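Local atomic coordinates of putative peptidase (Chlamydophila abortus, PDB entry 3CE2), a protein that probably acts as a zinc-dependent oligopeptidase of the M3B family that degrades small bioactive peptides. Residues 151-154 and 155-159; 246-249 and 250-254. All coordinates share one frame; numbering follows the deposited sequence.

Interaction 1 (151-154 and 155-159); sequences YLEK and IFRLS
Leu-152 O takes two backbone donors: Phe-156 N gives a nearly straight bond (2.8 Å, 171° at the hydrogen), and Ile-155 N adds a weak one. Ile-155 N also reaches Tyr-151 O weakly. One residue further along, Arg-157 N bonds to Glu-153 O at 3.0 Å. The phenyl ring of Phe-156 stands beside Leu-152, both side chains pointing the same way, with CE2 3.6 Å from Leu-152 CB. CG of Phe-156 lies beside that residue's own N (chi1 -64°), which swings the ring back along the helix. The backbone bonds run along helix 149-156, in the Oligopeptidase F family region; from Phe-156 to Ser-159 the chain follows a type I beta turn. There Phe-156 O accepts from both Ser-159 N and Ser-159 OG, the latter at 2.8 Å; serine's single-carbon arm lets OG reach this carbonyl, almost in line with its C=O. On another side of the helix, Ile-155 CD1 meets Tyr-151 CE2 at 3.6 Å, the CG1-CD1 arm of Ile-155, beside its own N (chi1 -67°), reaching the ring obliquely. Apolar Phe-156 also suits its buried site against helices 124-129 and 133-141, while Arg-157 makes a cation-pi contact with Tyr-272.

Interaction 2 (246-249 and 250-254); sequences LLNG and KIQAH
Leu-247 and Ile-251, one helical turn apart, bring their CD1 methyls to 4.3 Å, a loose apolar contact between branched side chains that suit a buried face. On an adjacent side, Asn-248 and Gln-252 run side by side, pointing the same way. Asn-248 ND2 lies 4.0 Å from Gln-252 CG, and the amide planes are turned 39° apart. Asn-248 extends away from its own N (chi1 -172°), which carries the amide to Leu-492, whose N bonds to OD1. Behind these side chains the backbone sets the spacing, as in any alpha-helix: Lys-250 N, Ile-251 N, Gln-252 N and Ala-253 N bond in turn to the carbonyls of Leu-246, Leu-247, Asn-248 and Gly-249. The straightest joins Ile-251 N to Leu-247 O (2.8 Å, 174° at the hydrogen). In the next turn Lys-250 O accepts from His-254 N and lies 3.8 Å above the centre of the His-254 ring; histidine suits the place, its ring nitrogen ND1 being hydrogen-bonded to His-483 NE2. Helix 240-260 lies against helix 451-487, where Ile-251 touches His-483 and Ala-486 and sits about 9 Å, side chain to side chain, from the zinc-binding His-484, and Leu-246 and Lys-250 meet helix 180-192.

How the interactions relate
Interaction 1 comes first along the chain and closes before interaction 2 opens. Their centres are 28 Å apart and their nearest atoms about 14 Å. They lie on separate helices, 149-156 and 240-260, and in different family regions, Oligopeptidase F and peptidase family M3, of a mostly helical chain. Interaction 1 faces helices 66-96, 124-129 and 133-141, away from the known metal sites, whereas interaction 2 lies beside helix 451-487, with side chains about 9 Å from those of the zinc ligands His-484 and His-488. Neither includes a ligand of the HExxH zinc site, formed by His-402, His-406 and Glu-430; both belong to the helical framework of this probable peptidase.

Interaction 1 (151-154 and 155-159)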
loop_
_atom_site.group_PDB
_atom_site.type_symbol
_atom_site.label_atom_id
_atom_site.label_comp_id
_atom_site.label_asym_id
_atom_site.label_seq_id
_atom_site.Cartn_x
_atom_site.Cartn_y
_atom_site.Cartn_z
ATOM N N TYR A 151 -2.245 20.065 -9.621
ATOM C CA TYR A 151 -2.385 19.171 -10.729
ATOM C C TYR A 151 -1.380 19.514 -11.821
ATOM O O TYR A 151 -0.611 18.667 -12.245
ATOM C CB TYR A 151 -3.807 19.204 -11.279
ATOM C CG TYR A 151 -3.981 18.243 -12.428
ATOM C CD1 TYR A 151 -4.231 16.894 -12.200
ATOM C CD2 TYR A 151 -3.855 18.673 -13.739
ATOM C CE1 TYR A 151 -4.371 16.012 -13.237
ATOM C CE2 TYR A 151 -3.990 17.788 -14.784
ATOM C CZ TYR A 151 -4.241 16.464 -14.512
ATOM O OH TYR A 151 -4.383 15.596 -15.538
ATOM N N LEU A 152 -1.364 20.750 -12.283
ATOM C CA LEU A 152 -0.402 21.114 -13.333
ATOM C C LEU A 152 1.020 21.163 -12.830
ATOM O O LEU A 152 1.945 20.922 -13.577
ATOM C CB LEU A 152 -0.738 22.474 -13.907
ATOM C CG LEU A 152 -2.018 22.416 -14.700
ATOM C CD1 LEU A 152 -2.635 23.789 -14.720
ATOM C CD2 LEU A 152 -1.664 21.938 -16.105
ATOM N N GLU A 153 1.191 21.514 -11.563
ATOM C CA GLU A 153 2.515 21.603 -11.016
ATOM C C GLU A 153 3.163 20.235 -11.128
ATOM O O GLU A 153 4.296 20.121 -11.595
ATOM C CB GLU A 153 2.447 22.051 -9.578
ATOM C CG GLU A 153 3.797 22.233 -8.950
ATOM C CD GLU A 153 3.700 22.735 -7.517
ATOM O OE1 GLU A 153 2.583 22.710 -6.952
ATOM O OE2 GLU A 153 4.742 23.160 -6.965
ATOM N N LYS A 154 2.421 19.201 -10.720
ATOM C CA LYS A 154 2.862 17.804 -10.830
ATOM C C LYS A 154 3.269 17.446 -12.250
ATOM O O LYS A 154 4.175 16.666 -12.452
ATOM C CB LYS A 154 1.758 16.846 -10.396
ATOM C CG LYS A 154 1.831 16.396 -8.948
ATOM C CD LYS A 154 0.644 15.446 -8.591
ATOM C CE LYS A 154 -0.746 16.082 -8.926
ATOM N NZ LYS A 154 -1.944 15.224 -8.642
ATOM N N ILE A 155 2.591 17.994 -13.243
ATOM C CA ILE A 155 2.946 17.668 -14.607
ATOM C C ILE A 155 4.117 18.462 -15.161
ATOM O O ILE A 155 4.971 17.909 -15.835
ATOM C CB ILE A 155 1.781 17.823 -15.525
ATOM C CG1 ILE A 155 0.726 16.749 -15.181
ATOM C CG2 ILE A 155 2.283 17.745 -16.967
ATOM C CD1 ILE A 155 -0.627 16.939 -15.896
ATOM N N PHE A 156 4.159 19.760 -14.886
ATOM C CA PHE A 156 5.247 20.628 -15.368
ATOM C C PHE A 156 6.588 20.338 -14.683
ATOM O O PHE A 156 7.638 20.654 -15.215
ATOM C CB PHE A 156 4.908 22.117 -15.173
ATOM C CG PHE A 156 3.715 22.618 -15.976
ATOM C CD1 PHE A 156 3.559 22.299 -17.315
ATOM C CD2 PHE A 156 2.780 23.453 -15.391
ATOM C CE1 PHE A 156 2.472 22.784 -18.057
ATOM C CE2 PHE A 156 1.697 23.928 -16.118
ATOM C CZ PHE A 156 1.552 23.586 -17.467
ATOM N N ARG A 157 6.562 19.747 -13.498
ATOM C CA ARG A 157 7.814 19.434 -12.824
ATOM C C ARG A 157 8.645 18.430 -13.620
ATOM O O ARG A 157 9.844 18.264 -13.377
ATOM C CB ARG A 157 7.550 18.901 -11.400
ATOM C CG ARG A 157 7.510 20.018 -10.369
ATOM C CD ARG A 157 7.050 19.559 -8.982
ATOM N NE ARG A 157 8.144 18.992 -8.199
ATOM C CZ ARG A 157 8.363 17.692 -8.079
ATOM N NH1 ARG A 157 7.533 16.823 -8.675
ATOM N NH2 ARG A 157 9.398 17.279 -7.357
ATOM N N LEU A 158 8.003 17.754 -14.564
ATOM C CA LEU A 158 8.653 16.680 -15.310
ATOM C C LEU A 158 9.436 17.195 -16.516
ATOM O O LEU A 158 10.207 16.465 -17.132
ATOM C CB LEU A 158 7.627 15.612 -15.735
ATOM C CG LEU A 158 7.109 14.770 -14.551
ATOM C CD1 LEU A 158 6.003 13.774 -14.924
ATOM C CD2 LEU A 158 8.265 14.094 -13.846
ATOM N N SER A 159 9.230 18.460 -16.840
ATOM C CA SER A 159 9.886 19.097 -17.975
ATOM C C SER A 159 11.412 19.008 -17.873
ATOM O O SER A 159 12.081 18.693 -18.848
ATOM C CB SER A 159 9.467 20.568 -18.036
ATOM O OG SER A 159 9.892 21.241 -16.848
#

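Interaction 2 (246-249 and 250-254)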
loop_
_atom_site.group_PDB
_atom_site.type_symbol
_atom_site.label_atom_id
_atom_site.label_comp_id
_atom_site.label_asym_id
_atom_site.label_seq_id
_atom_site.Cartn_x
_atom_site.Cartn_y
_atom_site.Cartn_z
ATOM N N LEU A 246 19.900 -11.636 -12.442
ATOM C CA LEU A 246 18.619 -11.077 -12.782
ATOM C C LEU A 246 18.422 -9.789 -12.010
ATOM O O LEU A 246 17.884 -8.833 -12.521
ATOM C CB LEU A 246 17.503 -12.077 -12.514
ATOM C CG LEU A 246 17.361 -13.298 -13.438
ATOM C CD1 LEU A 246 16.320 -14.214 -12.844
ATOM C CD2 LEU A 246 16.958 -12.919 -14.862
ATOM N N LEU A 247 18.884 -9.742 -10.779
ATOM C CA LEU A 247 18.693 -8.536 -9.977
ATOM C C LEU A 247 19.631 -7.428 -10.448
ATOM O O LEU A 247 19.201 -6.294 -10.639
ATOM C CB LEU A 247 18.893 -8.848 -8.502
ATOM C CG LEU A 247 18.631 -7.708 -7.531
ATOM C CD1 LEU A 247 17.183 -7.216 -7.618
ATOM C CD2 LEU A 247 18.979 -8.193 -6.120
ATOM N N ASN A 248 20.905 -7.760 -10.660
ATOM C CA ASN A 248 21.823 -6.849 -11.329
ATOM C C ASN A 248 21.177 -6.245 -12.544
ATOM O O ASN A 248 21.293 -5.057 -12.766
ATOM C CB ASN A 248 23.093 -7.561 -11.776
ATOM C CG ASN A 248 24.166 -6.588 -12.298
ATOM O OD1 ASN A 248 24.793 -5.843 -11.530
ATOM N ND2 ASN A 248 24.387 -6.608 -13.601
ATOM N N GLY A 249 20.506 -7.069 -13.344
ATOM C CA GLY A 249 19.831 -6.577 -14.545
ATOM C C GLY A 249 18.770 -5.522 -14.249
ATOM O O GLY A 249 18.763 -4.472 -14.865
ATOM N N LYS A 250 17.857 -5.818 -13.329
ATOM C CA LYS A 250 16.850 -4.863 -12.887
ATOM C C LYS A 250 17.518 -3.566 -12.411
ATOM O O LYS A 250 17.222 -2.469 -12.902
ATOM C CB LYS A 250 16.008 -5.462 -11.753
ATOM C CG LYS A 250 14.814 -4.619 -11.316
ATOM C CD LYS A 250 13.682 -4.675 -12.335
ATOM C CE LYS A 250 12.675 -3.537 -12.135
ATOM N NZ LYS A 250 12.061 -3.166 -13.444
ATOM N N ILE A 251 18.434 -3.681 -11.463
ATOM C CA ILE A 251 19.053 -2.482 -10.956
ATOM C C ILE A 251 19.731 -1.675 -12.064
ATOM O O ILE A 251 19.669 -0.448 -12.053
ATOM C CB ILE A 251 20.072 -2.777 -9.883
ATOM C CG1 ILE A 251 19.459 -3.575 -8.724
ATOM C CG2 ILE A 251 20.751 -1.484 -9.431
ATOM C CD1 ILE A 251 18.129 -3.085 -8.168
ATOM N N GLN A 252 20.387 -2.346 -13.007
ATOM C CA GLN A 252 21.021 -1.639 -14.116
ATOM C C GLN A 252 19.945 -0.999 -14.985
ATOM O O GLN A 252 20.166 0.034 -15.609
ATOM C CB GLN A 252 21.886 -2.567 -14.971
ATOM C CG GLN A 252 23.307 -2.836 -14.443
ATOM C CD GLN A 252 24.127 -1.548 -14.154
ATOM O OE1 GLN A 252 24.153 -0.580 -14.950
ATOM N NE2 GLN A 252 24.806 -1.547 -13.014
ATOM N N ALA A 253 18.769 -1.605 -15.027
ATOM C CA ALA A 253 17.657 -0.980 -15.726
ATOM C C ALA A 253 17.341 0.385 -15.101
ATOM O O ALA A 253 17.240 1.387 -15.806
ATOM C CB ALA A 253 16.448 -1.877 -15.709
ATOM N N HIS A 254 17.217 0.431 -13.779
ATOM C CA HIS A 254 16.935 1.691 -13.122
ATOM C C HIS A 254 18.031 2.696 -13.390
ATOM O O HIS A 254 17.748 3.868 -13.647
ATOM C CB HIS A 254 16.734 1.512 -11.625
ATOM C CG HIS A 254 15.580 0.634 -11.294
ATOM N ND1 HIS A 254 15.509 -0.094 -10.129
ATOM C CD2 HIS A 254 14.469 0.331 -12.000
ATOM C CE1 HIS A 254 14.389 -0.794 -10.123
ATOM N NE2 HIS A 254 13.741 -0.558 -11.251
#